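Local coordinates for protein sialidase B (Streptococcus pneumoniae serotype 4, PDB 4XJW) that cleaves terminal sialic acids from alpha-(2->3)-, alpha-(2->6)- and alpha-(2->8)-linked glycoconjugates, as an exo-sialidase of glycosyl hydrolase family 33, at residues Y384-D389 against L393-N398; G283-I288 against V406-S411; Y205-T210 against T230-S235; M258-Y263 against A305-A310. The protein carries 1 engineered substitution. One frame throughout, in Å; residues are numbered along the deposited sequence.

Following the chain from the N terminus, contact 3 closes first: it folds the loop 230-235 back on strand 205-213 within the first four-stranded sheet of the propeller. Contact 4 then opens at 258-263 and contact 2 at 283-288, before contact 4 closes at 305-310 and contact 2 only at 406-411, so these two cross. Contact 1, the short hairpin 384-398, opens and closes between the two segments of contact 2. Contact 4 ties neighbouring propeller sheets together. Contact 2 joins the propeller to the inserted sheet that carries contact 1. Contacts 1 and 2 meet where D410 receives Y384 OH and H397 NE2, and contacts 2 and 3 meet where S286 OG lies 2.7 Å from S233 OG.

Contact 1 (Y384-D389 against L393-N398); sequences YSVDFD and LRERHN
The beta hairpin of strands 377-387 and 394-398 is defined here by two antiparallel hydrogen-bonded pairs, S385 with R396 and D387 with R394; in the first, S385 N donates to R396 O at 2.9 Å. On the face carrying these four side chains, R394 grips the D387 carboxylate side-on, NH2 reaching OD1 at 2.9 Å and NE reaching OD2 at 3.2 Å, both on the syn side. D387 is set for this by chi1 74°, which puts CG between its backbone N and carbonyl carbon. R396 adds charge alone: D387 OD2 sits above its guanidinium plane, 3.6 Å from R396 NE, with no N-H aimed at it. D387 OD1 also accepts from D389 N at 2.8 Å through its anti lone pair, an Asx turn that leads the chain out of the strand. The hairpin belongs to a sheet inserted between strands 301-308 and 420-426 of the propeller. At its far end the Y384 and H397 rings form an offset stack, centroids 4.1 Å apart and planes at 29°, and the OH of Y384 and NE2 of H397 both bond to the D410 carboxylate. N398 ND2 donates almost straight (176°) to S385 OG at 2.9 Å, an oxygen also bonded to E264. At the turn end of the hairpin, F388 CE1 packs on L393 CB at 3.6 Å.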
loop_
_atom_site.group_PDB
_atom_site.type_symbol
_atom_site.label_atom_id
_atom_site.label_comp_id
_atom_site.label_asym_id
_atom_site.label_seq_id
_atom_site.Cartn_x
_atom_site.Cartn_y
_atom_site.Cartn_z
ATOM N N TYR A 384 3.477 22.782 9.126
ATOM C CA TYR A 384 4.307 22.788 7.926
ATOM C C TYR A 384 3.534 22.293 6.712
ATOM O O TYR A 384 2.604 21.493 6.842
ATOM C CB TYR A 384 5.509 21.865 8.095
ATOM C CG TYR A 384 6.536 22.308 9.113
ATOM C CD1 TYR A 384 6.402 21.969 10.454
ATOM C CD2 TYR A 384 7.661 23.031 8.725
ATOM C CE1 TYR A 384 7.352 22.354 11.389
ATOM C CE2 TYR A 384 8.611 23.417 9.651
ATOM C CZ TYR A 384 8.454 23.076 10.978
ATOM O OH TYR A 384 9.402 23.460 11.904
ATOM N N SER A 385 3.951 22.756 5.539
ATOM C CA SER A 385 3.488 22.226 4.263
ATOM C C SER A 385 4.728 21.885 3.443
ATOM O O SER A 385 5.814 22.382 3.730
ATOM C CB SER A 385 2.653 23.261 3.521
ATOM O OG SER A 385 1.352 23.385 4.070
ATOM N N VAL A 386 4.574 21.048 2.423
ATOM C CA VAL A 386 5.699 20.693 1.562
ATOM C C VAL A 386 5.464 21.092 0.108
ATOM O O VAL A 386 4.332 21.145 -0.353
ATOM C CB VAL A 386 6.048 19.192 1.653
ATOM C CG1 VAL A 386 6.275 18.792 3.086
ATOM C CG2 VAL A 386 4.963 18.339 1.016
ATOM N N ASP A 387 6.541 21.369 -0.619
ATOM C CA ASP A 387 6.425 21.659 -2.047
ATOM C C ASP A 387 7.744 21.387 -2.765
ATOM O O ASP A 387 8.801 21.270 -2.136
ATOM C CB ASP A 387 6.006 23.113 -2.284
ATOM C CG ASP A 387 7.134 24.093 -2.019
ATOM O OD1 ASP A 387 7.933 24.348 -2.948
ATOM O OD2 ASP A 387 7.224 24.601 -0.882
ATOM N N PHE A 388 7.664 21.291 -4.088
ATOM C CA PHE A 388 8.835 21.098 -4.933
ATOM C C PHE A 388 8.975 22.277 -5.890
ATOM O O PHE A 388 9.614 22.157 -6.932
ATOM C CB PHE A 388 8.702 19.809 -5.747
ATOM C CG PHE A 388 8.904 18.551 -4.944
ATOM C CD1 PHE A 388 10.168 18.011 -4.785
ATOM C CD2 PHE A 388 7.824 17.910 -4.351
ATOM C CE1 PHE A 388 10.362 16.846 -4.051
ATOM C CE2 PHE A 388 8.007 16.753 -3.619
ATOM C CZ PHE A 388 9.278 16.222 -3.460
ATOM N N ASP A 389 8.369 23.410 -5.537
ATOM C CA ASP A 389 8.376 24.586 -6.417
ATOM C C ASP A 389 9.778 25.109 -6.751
ATOM O O ASP A 389 9.979 25.728 -7.801
ATOM C CB ASP A 389 7.529 25.711 -5.820
ATOM C CG ASP A 389 6.062 25.344 -5.709
ATOM O OD1 ASP A 389 5.683 24.259 -6.199
ATOM O OD2 ASP A 389 5.290 26.147 -5.140
ATOM N N LEU A 393 12.687 19.297 -2.602
ATOM C CA LEU A 393 11.701 19.286 -1.530
ATOM C C LEU A 393 11.997 20.373 -0.501
ATOM O O LEU A 393 13.123 20.497 -0.008
ATOM C CB LEU A 393 11.660 17.918 -0.847
ATOM C CG LEU A 393 10.810 17.835 0.425
ATOM C CD1 LEU A 393 9.350 18.048 0.092
ATOM C CD2 LEU A 393 11.023 16.507 1.141
ATOM N N ARG A 394 10.976 21.166 -0.197
ATOM C CA ARG A 394 11.068 22.181 0.838
ATOM C C ARG A 394 9.945 21.952 1.829
ATOM O O ARG A 394 8.810 21.702 1.430
ATOM C CB ARG A 394 10.962 23.575 0.220
ATOM C CG ARG A 394 10.921 24.710 1.233
ATOM C CD ARG A 394 10.946 26.060 0.526
ATOM N NE ARG A 394 10.069 26.064 -0.643
ATOM C CZ ARG A 394 10.071 27.007 -1.581
ATOM N NH1 ARG A 394 10.900 28.036 -1.490
ATOM N NH2 ARG A 394 9.241 26.919 -2.612
ATOM N N GLU A 395 10.278 22.011 3.113
ATOM C CA GLU A 395 9.305 21.852 4.177
ATOM C C GLU A 395 9.267 23.165 4.935
ATOM O O GLU A 395 10.276 23.581 5.515
ATOM C CB GLU A 395 9.727 20.700 5.088
ATOM C CG GLU A 395 9.966 19.412 4.298
ATOM C CD GLU A 395 10.371 18.225 5.151
ATOM O OE1 GLU A 395 9.996 18.172 6.341
ATOM O OE2 GLU A 395 11.073 17.332 4.612
ATOM N N ARG A 396 8.120 23.832 4.918
ATOM C CA ARG A 396 8.053 25.151 5.530
ATOM C C ARG A 396 6.740 25.495 6.212
ATOM O O ARG A 396 5.663 25.019 5.844
ATOM C CB ARG A 396 8.379 26.223 4.501
ATOM C CG ARG A 396 7.486 26.181 3.302
ATOM C CD ARG A 396 7.732 27.367 2.386
ATOM N NE ARG A 396 6.749 27.408 1.310
ATOM C CZ ARG A 396 6.910 28.070 0.172
ATOM N NH1 ARG A 396 8.026 28.755 -0.049
ATOM N NH2 ARG A 396 5.954 28.046 -0.746
ATOM N N HIS A 397 6.861 26.342 7.223
ATOM C CA HIS A 397 5.716 26.819 7.970
ATOM C C HIS A 397 4.672 27.482 7.068
ATOM O O HIS A 397 5.011 28.205 6.125
ATOM C CB HIS A 397 6.197 27.774 9.064
ATOM C CG HIS A 397 6.808 27.082 10.241
ATOM N ND1 HIS A 397 8.009 27.469 10.791
ATOM C CD2 HIS A 397 6.377 26.029 10.979
ATOM C CE1 HIS A 397 8.296 26.682 11.815
ATOM N NE2 HIS A 397 7.320 25.802 11.951
ATOM N N ASN A 398 3.399 27.219 7.350
ATOM C CA ASN A 398 2.331 27.658 6.456
ATOM C C ASN A 398 1.340 28.662 7.053
ATOM O O ASN A 398 0.288 28.915 6.474
ATOM C CB ASN A 398 1.577 26.445 5.897
ATOM C CG ASN A 398 0.855 25.656 6.974
ATOM O OD1 ASN A 398 0.534 26.179 8.045
ATOM N ND2 ASN A 398 0.579 24.390 6.691
#

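Contact 2 (G283-I288 against V406-S411)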
loop_
_atom_site.group_PDB
_atom_site.type_symbol
_atom_site.label_atom_id
_atom_site.label_comp_id
_atom_site.label_asym_id
_atom_site.label_seq_id
_atom_site.Cartn_x
_atom_site.Cartn_y
_atom_site.Cartn_z
ATOM N N GLY A 283 10.677 16.196 8.608
ATOM C CA GLY A 283 10.365 16.850 9.867
ATOM C C GLY A 283 9.007 16.508 10.465
ATOM O O GLY A 283 8.588 17.135 11.439
ATOM N N SER A 284 8.335 15.506 9.898
ATOM C CA SER A 284 6.980 15.128 10.313
ATOM C C SER A 284 6.945 13.914 11.213
ATOM O O SER A 284 7.728 12.974 11.052
ATOM C CB SER A 284 6.116 14.843 9.087
ATOM O OG SER A 284 4.795 14.476 9.466
ATOM N N ALA A 285 6.019 13.933 12.169
ATOM C CA ALA A 285 5.679 12.723 12.921
ATOM C C ALA A 285 4.842 11.820 12.007
ATOM O O ALA A 285 4.265 12.280 11.015
ATOM C CB ALA A 285 4.922 13.088 14.189
ATOM N N SER A 286 4.786 10.531 12.321
ATOM C CA SER A 286 4.014 9.615 11.496
ATOM C C SER A 286 3.563 8.386 12.272
ATOM O O SER A 286 4.081 8.083 13.350
ATOM C CB SER A 286 4.803 9.192 10.254
ATOM O OG SER A 286 6.000 8.499 10.618
ATOM N N PHE A 287 2.581 7.691 11.707
ATOM C CA PHE A 287 2.218 6.351 12.160
ATOM C C PHE A 287 2.543 5.404 11.027
ATOM O O PHE A 287 2.555 5.806 9.871
ATOM C CB PHE A 287 0.732 6.249 12.494
ATOM C CG PHE A 287 0.276 7.224 13.547
ATOM C CD1 PHE A 287 -0.180 8.492 13.185
ATOM C CD2 PHE A 287 0.282 6.869 14.892
ATOM C CE1 PHE A 287 -0.615 9.390 14.157
ATOM C CE2 PHE A 287 -0.139 7.765 15.873
ATOM C CZ PHE A 287 -0.583 9.032 15.496
ATOM N N ILE A 288 2.817 4.146 11.338
ATOM C CA ILE A 288 3.155 3.213 10.268
ATOM C C ILE A 288 2.867 1.787 10.717
ATOM O O ILE A 288 3.104 1.459 11.871
ATOM C CB ILE A 288 4.624 3.421 9.809
ATOM C CG1 ILE A 288 5.029 2.392 8.741
ATOM C CG2 ILE A 288 5.578 3.405 11.021
ATOM C CD1 ILE A 288 6.319 2.761 8.008
ATOM N N VAL A 406 3.757 16.391 21.783
ATOM C CA VAL A 406 5.096 15.993 22.202
ATOM C C VAL A 406 5.834 15.158 21.152
ATOM O O VAL A 406 7.037 14.934 21.270
ATOM C CB VAL A 406 5.096 15.246 23.560
ATOM C CG1 VAL A 406 4.586 16.148 24.667
ATOM C CG2 VAL A 406 4.280 13.952 23.470
ATOM N N PHE A 407 5.112 14.707 20.128
ATOM C CA PHE A 407 5.723 13.984 19.015
ATOM C C PHE A 407 6.213 14.897 17.881
ATOM O O PHE A 407 6.773 14.420 16.888
ATOM C CB PHE A 407 4.733 12.940 18.475
ATOM C CG PHE A 407 4.649 11.699 19.326
ATOM C CD1 PHE A 407 3.778 11.638 20.405
ATOM C CD2 PHE A 407 5.449 10.600 19.046
ATOM C CE1 PHE A 407 3.707 10.492 21.190
ATOM C CE2 PHE A 407 5.392 9.453 19.838
ATOM C CZ PHE A 407 4.518 9.402 20.895
ATOM N N TYR A 408 6.037 16.207 18.045
ATOM C CA TYR A 408 6.313 17.157 16.969
ATOM C C TYR A 408 7.701 17.783 17.063
ATOM O O TYR A 408 8.269 17.911 18.152
ATOM C CB TYR A 408 5.298 18.299 16.959
ATOM C CG TYR A 408 3.871 17.936 16.622
ATOM C CD1 TYR A 408 3.511 16.646 16.246
ATOM C CD2 TYR A 408 2.881 18.906 16.673
ATOM C CE1 TYR A 408 2.186 16.340 15.931
ATOM C CE2 TYR A 408 1.573 18.611 16.366
ATOM C CZ TYR A 408 1.226 17.332 16.001
ATOM O OH TYR A 408 -0.104 17.079 15.708
ATOM N N LYS A 409 8.210 18.209 15.914
ATOM C CA LYS A 409 9.531 18.834 15.829
ATOM C C LYS A 409 9.557 20.162 16.587
ATOM O O LYS A 409 10.551 20.493 17.228
ATOM C CB LYS A 409 9.895 19.057 14.364
ATOM C CG LYS A 409 11.162 19.874 14.139
ATOM C CD LYS A 409 11.415 20.028 12.650
ATOM C CE LYS A 409 12.664 20.843 12.373
ATOM N NZ LYS A 409 12.917 20.995 10.910
ATOM N N ASP A 410 8.449 20.897 16.543
ATOM C CA ASP A 410 8.400 22.246 17.109
ATOM C C ASP A 410 7.972 22.306 18.580
ATOM O O ASP A 410 7.821 23.396 19.141
ATOM C CB ASP A 410 7.467 23.141 16.281
ATOM C CG ASP A 410 8.014 23.464 14.899
ATOM O OD1 ASP A 410 9.068 22.921 14.504
ATOM O OD2 ASP A 410 7.356 24.270 14.198
ATOM N N SER A 411 7.757 21.149 19.200
ATOM C CA SER A 411 7.264 21.116 20.578
ATOM C C SER A 411 8.277 21.618 21.621
ATOM O O SER A 411 9.492 21.427 21.488
ATOM C CB SER A 411 6.787 19.711 20.960
ATOM O OG SER A 411 6.125 19.724 22.207
HETATM O O HOH W 1 6.867 18.045 13.366
#
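K409 has CG anti to its backbone N (chi1 172°) and every later torsion extended, which carries its chain onward past G283; the backbone itself places K409 CB 3.7 Å from G283 O. Y408 is turned the other way: its CG stands beside the backbone N (chi1 -66°), and chi2 of -4° brings CD1 almost into eclipse with CA. The ring therefore offers an edge, not a face, to A285, whose CB lies near the ring plane and 4.3 Å from Y408 CD1. The same methyl rests 3.5 Å from F407 O and packs loosely on the F407 CB, 4.3 Å from A285 CB.

The polar link is made by one water, which donates to G283 O at 2.7 Å and accepts from K409 N at 2.9 Å. This gives the carbonyl of a buried glycine a partner and couples the two main chains without direct bonding. In the fold, residues 283-288 lead into strand 286-294 of the propeller, whereas 406-411 is the loop after strand 400-403 of the inserted sheet, where Y408 to S411 form a type I turn closed by a weak bond, S411 N to Y408 O at 3.4 Å. Within 283-288, S284 OG donates to A285 O at 2.7 Å. Outside partners fix both sides: D262 OD2 takes the N-H of A285, and N261 N donates to the OH of Y408. F407 also reaches V307 of strand 301-308.

Contact 3 (Y205-T210 against T230-S235); sequences YFRIPT and THDSKS
T230 meets both Y205 and R207, one through its methyl and one through its carbonyl. T230 CG2 comes 3.9 Å from Y205 CB and approaches the Y205 ring obliquely, the two side chains crossing at about a right angle. T230 O is 3.9 Å from R207 CD, so the arginine passes the loop with its aliphatic part. The bent course of R207, with chi2 at -141° and chi3 at 65°, then carries the guanidinium towards D232. NH1 of R207 is 4.0 Å from D232 OD1, beyond salt-bridge range, and that oxygen lies well out of the guanidinium plane. The carboxylate and guanidinium planes are 29° apart, but no N-H points at the oxygen, so the pair interacts through charge at most. I208 CD1 lies over one face of the R207 guanidinium, 3.8 Å above its plane and offset toward the rim.

F206 to P209 spell the FRIP sequence of exo-sialidases, set at the start of the propeller. By similarity, R207 binds substrate and D232 is the proton acceptor; with R519 and R581, R207 would make the arginine triad that grips the sialic acid carboxylate in this family. The R207 side chain also lies about 3 Å from that of Y615, the probable nucleophile, with which it makes a cation-pi contact, and about 3 Å from a bound dimethyl sulfoxide.

In the second shell, E631 salt-bridges NE of R207, while R226 NH1 fixes the loop by a salt bridge to D232 OD1 and a hydrogen bond to T230 O.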
loop_
_atom_site.group_PDB
_atom_site.type_symbol
_atom_site.label_atom_id
_atom_site.label_comp_id
_atom_site.label_asym_id
_atom_site.label_seq_id
_atom_site.Cartn_x
_atom_site.Cartn_y
_atom_site.Cartn_z
ATOM N N TYR A 205 -0.950 8.442 -1.782
ATOM C CA TYR A 205 -0.345 7.098 -1.780
ATOM C C TYR A 205 -0.856 6.270 -0.615
ATOM O O TYR A 205 -1.212 6.817 0.429
ATOM C CB TYR A 205 1.188 7.191 -1.752
ATOM C CG TYR A 205 1.696 8.120 -2.830
ATOM C CD1 TYR A 205 1.849 7.671 -4.146
ATOM C CD2 TYR A 205 1.919 9.459 -2.551
ATOM C CE1 TYR A 205 2.265 8.536 -5.154
ATOM C CE2 TYR A 205 2.330 10.330 -3.543
ATOM C CZ TYR A 205 2.491 9.869 -4.830
ATOM O OH TYR A 205 2.875 10.755 -5.798
ATOM N N PHE A 206 -0.898 4.953 -0.803
ATOM C CA PHE A 206 -1.357 4.038 0.244
ATOM C C PHE A 206 -0.476 2.818 0.255
ATOM O O PHE A 206 0.004 2.382 -0.796
ATOM C CB PHE A 206 -2.814 3.621 0.016
ATOM C CG PHE A 206 -3.757 4.770 0.035
ATOM C CD1 PHE A 206 -4.238 5.262 1.237
ATOM C CD2 PHE A 206 -4.106 5.404 -1.144
ATOM C CE1 PHE A 206 -5.069 6.354 1.263
ATOM C CE2 PHE A 206 -4.963 6.489 -1.131
ATOM C CZ PHE A 206 -5.435 6.976 0.076
ATOM N N ARG A 207 -0.253 2.272 1.449
ATOM C CA ARG A 207 0.542 1.056 1.607
ATOM C C ARG A 207 0.044 0.334 2.845
ATOM O O ARG A 207 -0.639 0.918 3.697
ATOM C CB ARG A 207 2.053 1.337 1.773
ATOM C CG ARG A 207 2.853 1.555 0.454
ATOM C CD ARG A 207 4.254 0.906 0.525
ATOM N NE ARG A 207 4.247 -0.550 0.621
ATOM C CZ ARG A 207 5.317 -1.294 0.924
ATOM N NH1 ARG A 207 6.485 -0.702 1.161
ATOM N NH2 ARG A 207 5.222 -2.638 0.992
ATOM N N ILE A 208 0.402 -0.941 2.941
ATOM C CA ILE A 208 0.202 -1.744 4.149
ATOM C C ILE A 208 -1.285 -1.971 4.491
ATOM O O ILE A 208 -1.759 -1.549 5.542
ATOM C CB ILE A 208 0.920 -1.145 5.397
ATOM C CG1 ILE A 208 2.259 -0.483 5.050
ATOM C CG2 ILE A 208 1.175 -2.234 6.417
ATOM C CD1 ILE A 208 3.276 -1.413 4.390
ATOM N N PRO A 209 -2.019 -2.657 3.607
ATOM C CA PRO A 209 -3.457 -2.879 3.812
ATOM C C PRO A 209 -3.732 -3.939 4.864
ATOM O O PRO A 209 -2.938 -4.874 5.049
ATOM C CB PRO A 209 -3.909 -3.422 2.460
ATOM C CG PRO A 209 -2.676 -4.094 1.895
ATOM C CD PRO A 209 -1.542 -3.220 2.330
ATOM N N THR A 210 -4.881 -3.812 5.526
ATOM C CA THR A 210 -5.385 -4.831 6.446
ATOM C C THR A 210 -6.869 -5.066 6.152
ATOM O O THR A 210 -7.536 -4.216 5.545
ATOM C CB THR A 210 -5.201 -4.461 7.937
ATOM O OG1 THR A 210 -6.249 -3.575 8.348
ATOM C CG2 THR A 210 -3.824 -3.807 8.192
ATOM N N THR A 230 5.576 6.988 -1.455
ATOM C CA THR A 230 5.339 5.689 -0.817
ATOM C C THR A 230 6.345 5.327 0.275
ATOM O O THR A 230 6.233 4.260 0.879
ATOM C CB THR A 230 5.264 4.563 -1.852
ATOM O OG1 THR A 230 6.411 4.631 -2.713
ATOM C CG2 THR A 230 3.995 4.674 -2.682
ATOM N N HIS A 231 7.316 6.212 0.535
ATOM C CA HIS A 231 8.383 5.930 1.503
ATOM C C HIS A 231 7.877 5.541 2.898
ATOM O O HIS A 231 6.899 6.113 3.405
ATOM C CB HIS A 231 9.294 7.144 1.691
ATOM C CG HIS A 231 10.018 7.578 0.460
ATOM N ND1 HIS A 231 10.725 6.711 -0.346
ATOM C CD2 HIS A 231 10.172 8.810 -0.088
ATOM C CE1 HIS A 231 11.275 7.384 -1.343
ATOM N NE2 HIS A 231 10.955 8.662 -1.204
ATOM N N ASP A 232 8.562 4.589 3.530
ATOM C CA ASP A 232 8.346 4.335 4.947
ATOM C C ASP A 232 8.766 5.576 5.742
ATOM O O ASP A 232 9.468 6.450 5.217
ATOM C CB ASP A 232 9.211 3.178 5.467
ATOM C CG ASP A 232 8.894 1.834 4.833
ATOM O OD1 ASP A 232 7.933 1.717 4.059
ATOM O OD2 ASP A 232 9.661 0.879 5.117
ATOM N N SER A 233 8.388 5.627 7.012
ATOM C CA SER A 233 8.892 6.646 7.937
ATOM C C SER A 233 10.429 6.698 7.887
ATOM O O SER A 233 11.049 5.655 7.695
ATOM C CB SER A 233 8.435 6.324 9.356
ATOM O OG SER A 233 7.019 6.279 9.428
ATOM N N LYS A 234 11.063 7.870 8.054
ATOM C CA LYS A 234 10.425 9.151 8.355
ATOM C C LYS A 234 9.603 9.657 7.166
ATOM O O LYS A 234 10.024 9.562 6.013
ATOM C CB LYS A 234 11.508 10.184 8.718
ATOM C CG LYS A 234 12.531 10.415 7.605
ATOM C CD LYS A 234 13.696 11.308 8.029
ATOM C CE LYS A 234 14.671 11.471 6.867
ATOM N NZ LYS A 234 15.630 12.600 7.033
ATOM N N SER A 235 8.413 10.163 7.460
ATOM C CA SER A 235 7.555 10.746 6.438
ATOM C C SER A 235 6.373 11.404 7.136
ATOM O O SER A 235 6.372 11.552 8.364
ATOM C CB SER A 235 7.045 9.655 5.497
ATOM O OG SER A 235 6.474 10.214 4.330
#

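Contact 4 (M258-Y263 against A305-A310)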
loop_
_atom_site.group_PDB
_atom_site.type_symbol
_atom_site.label_atom_id
_atom_site.label_comp_id
_atom_site.label_asym_id
_atom_site.label_seq_id
_atom_site.Cartn_x
_atom_site.Cartn_y
_atom_site.Cartn_z
ATOM N N MET A 258 -5.629 7.098 13.389
ATOM C CA MET A 258 -4.527 7.803 14.051
ATOM C C MET A 258 -3.995 8.852 13.099
ATOM O O MET A 258 -3.736 8.564 11.924
ATOM C CB MET A 258 -3.385 6.844 14.430
ATOM C CG MET A 258 -3.765 5.778 15.448
ATOM S SD MET A 258 -2.333 4.806 15.952
ATOM C CE MET A 258 -3.137 3.581 16.984
ATOM N N LYS A 259 -3.825 10.071 13.599
ATOM C CA LYS A 259 -3.340 11.154 12.761
ATOM C C LYS A 259 -2.548 12.157 13.579
ATOM O O LYS A 259 -2.748 12.294 14.795
ATOM C CB LYS A 259 -4.503 11.866 12.088
ATOM C CG LYS A 259 -5.307 12.705 13.061
ATOM C CD LYS A 259 -6.368 13.516 12.351
ATOM C CE LYS A 259 -5.742 14.258 11.200
ATOM N NZ LYS A 259 -6.700 15.137 10.474
ATOM N N PHE A 260 -1.635 12.840 12.895
ATOM C CA PHE A 260 -0.900 13.968 13.443
ATOM C C PHE A 260 -1.149 15.171 12.555
ATOM O O PHE A 260 -1.448 15.025 11.366
ATOM C CB PHE A 260 0.602 13.691 13.440
ATOM C CG PHE A 260 1.071 12.815 14.558
ATOM C CD1 PHE A 260 0.740 13.100 15.876
ATOM C CD2 PHE A 260 1.869 11.707 14.294
ATOM C CE1 PHE A 260 1.212 12.301 16.917
ATOM C CE2 PHE A 260 2.332 10.902 15.331
ATOM C CZ PHE A 260 1.999 11.200 16.636
ATOM N N ASN A 261 -1.009 16.364 13.128
ATOM C CA ASN A 261 -1.340 17.585 12.402
ATOM C C ASN A 261 -0.196 18.579 12.311
ATOM O O ASN A 261 -0.399 19.743 11.928
ATOM C CB ASN A 261 -2.582 18.239 13.002
ATOM C CG ASN A 261 -3.842 17.444 12.713
ATOM O OD1 ASN A 261 -4.060 17.000 11.582
ATOM N ND2 ASN A 261 -4.657 17.236 13.730
ATOM N N ASP A 262 1.006 18.112 12.634
ATOM C CA ASP A 262 2.190 18.947 12.506
ATOM C C ASP A 262 2.488 19.307 11.044
ATOM O O ASP A 262 3.043 20.373 10.765
ATOM C CB ASP A 262 3.414 18.314 13.197
ATOM C CG ASP A 262 3.643 16.843 12.824
ATOM O OD1 ASP A 262 2.662 16.076 12.684
ATOM O OD2 ASP A 262 4.827 16.447 12.724
ATOM N N TYR A 263 2.118 18.420 10.123
ATOM C CA TYR A 263 2.163 18.715 8.697
ATOM C C TYR A 263 0.771 18.629 8.082
ATOM O O TYR A 263 -0.044 17.794 8.493
ATOM C CB TYR A 263 3.103 17.747 7.983
ATOM C CG TYR A 263 4.558 18.133 8.066
ATOM C CD1 TYR A 263 5.198 18.239 9.297
ATOM C CD2 TYR A 263 5.287 18.389 6.922
ATOM C CE1 TYR A 263 6.536 18.586 9.392
ATOM C CE2 TYR A 263 6.649 18.735 6.997
ATOM C CZ TYR A 263 7.255 18.835 8.240
ATOM O OH TYR A 263 8.583 19.191 8.340
ATOM N N ALA A 305 -0.763 0.540 15.972
ATOM C CA ALA A 305 0.172 0.996 14.934
ATOM C C ALA A 305 1.488 1.431 15.560
ATOM O O ALA A 305 1.531 1.763 16.738
ATOM C CB ALA A 305 -0.431 2.146 14.110
ATOM N N ASP A 306 2.559 1.443 14.778
ATOM C CA ASP A 306 3.789 2.057 15.271
ATOM C C ASP A 306 3.613 3.568 15.262
ATOM O O ASP A 306 2.941 4.108 14.376
ATOM C CB ASP A 306 4.991 1.752 14.378
ATOM C CG ASP A 306 5.258 0.265 14.184
ATOM O OD1 ASP A 306 4.928 -0.552 15.063
ATOM O OD2 ASP A 306 5.843 -0.068 13.125
ATOM N N VAL A 307 4.239 4.249 16.224
ATOM C CA VAL A 307 4.256 5.715 16.230
ATOM C C VAL A 307 5.685 6.200 16.126
ATOM O O VAL A 307 6.558 5.733 16.863
ATOM C CB VAL A 307 3.647 6.291 17.513
ATOM C CG1 VAL A 307 3.446 7.801 17.362
ATOM C CG2 VAL A 307 2.340 5.615 17.807
ATOM N N MET A 308 5.909 7.144 15.218
ATOM C CA MET A 308 7.222 7.751 14.994
ATOM C C MET A 308 7.204 9.239 15.313
ATOM O O MET A 308 6.407 9.994 14.753
ATOM C CB MET A 308 7.629 7.574 13.538
ATOM C CG MET A 308 7.741 6.131 13.090
ATOM S SD MET A 308 9.154 5.300 13.843
ATOM C CE MET A 308 8.935 3.642 13.195
ATOM N N PRO A 309 8.094 9.680 16.210
ATOM C CA PRO A 309 8.265 11.113 16.446
ATOM C C PRO A 309 8.770 11.828 15.195
ATOM O O PRO A 309 9.221 11.191 14.234
ATOM C CB PRO A 309 9.346 11.158 17.535
ATOM C CG PRO A 309 9.263 9.815 18.217
ATOM C CD PRO A 309 8.959 8.873 17.084
ATOM N N ALA A 310 8.694 13.155 15.211
ATOM C CA ALA A 310 9.116 13.960 14.070
ATOM C C ALA A 310 10.489 13.552 13.542
ATOM O O ALA A 310 11.456 13.480 14.290
ATOM C CB ALA A 310 9.101 15.429 14.422
#
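M258 and F260 send their side chains from one loop onto A305 and V307 of strand 301-308. M258 places CG beside its backbone N and then runs straight, with chi2 at -174°, so that the sulfur arrives over the alanine methyl: M258 SD is 3.8 Å from A305 CB. Its terminal CE continues past to 4.0 Å from A305 N. F260 also has CG anti to its carbonyl carbon, but chi2 of -51° twists the ring, and an edge meets the valine. V307 CG1 lies near the ring plane, 3.8 Å from F260 CZ and 3.9 Å from F260 CE2, the two side chains crossing at about a right angle. That methyl is available because CG1 is anti to the backbone N (chi1 -169°).

The contact packs one propeller sheet on the next: M258 is backbone-bonded to I239 of strand 237-244, while strand 301-308 lies between strands 286-294 and 420-426. M308 turns the end of its side chain away and packs on S286; that side chain is about 8 Å from that of D232, by similarity the proton acceptor. F260 further stacks on F287 of strand 286-294 and touches A285, while its backbone N donates to N238 OD1.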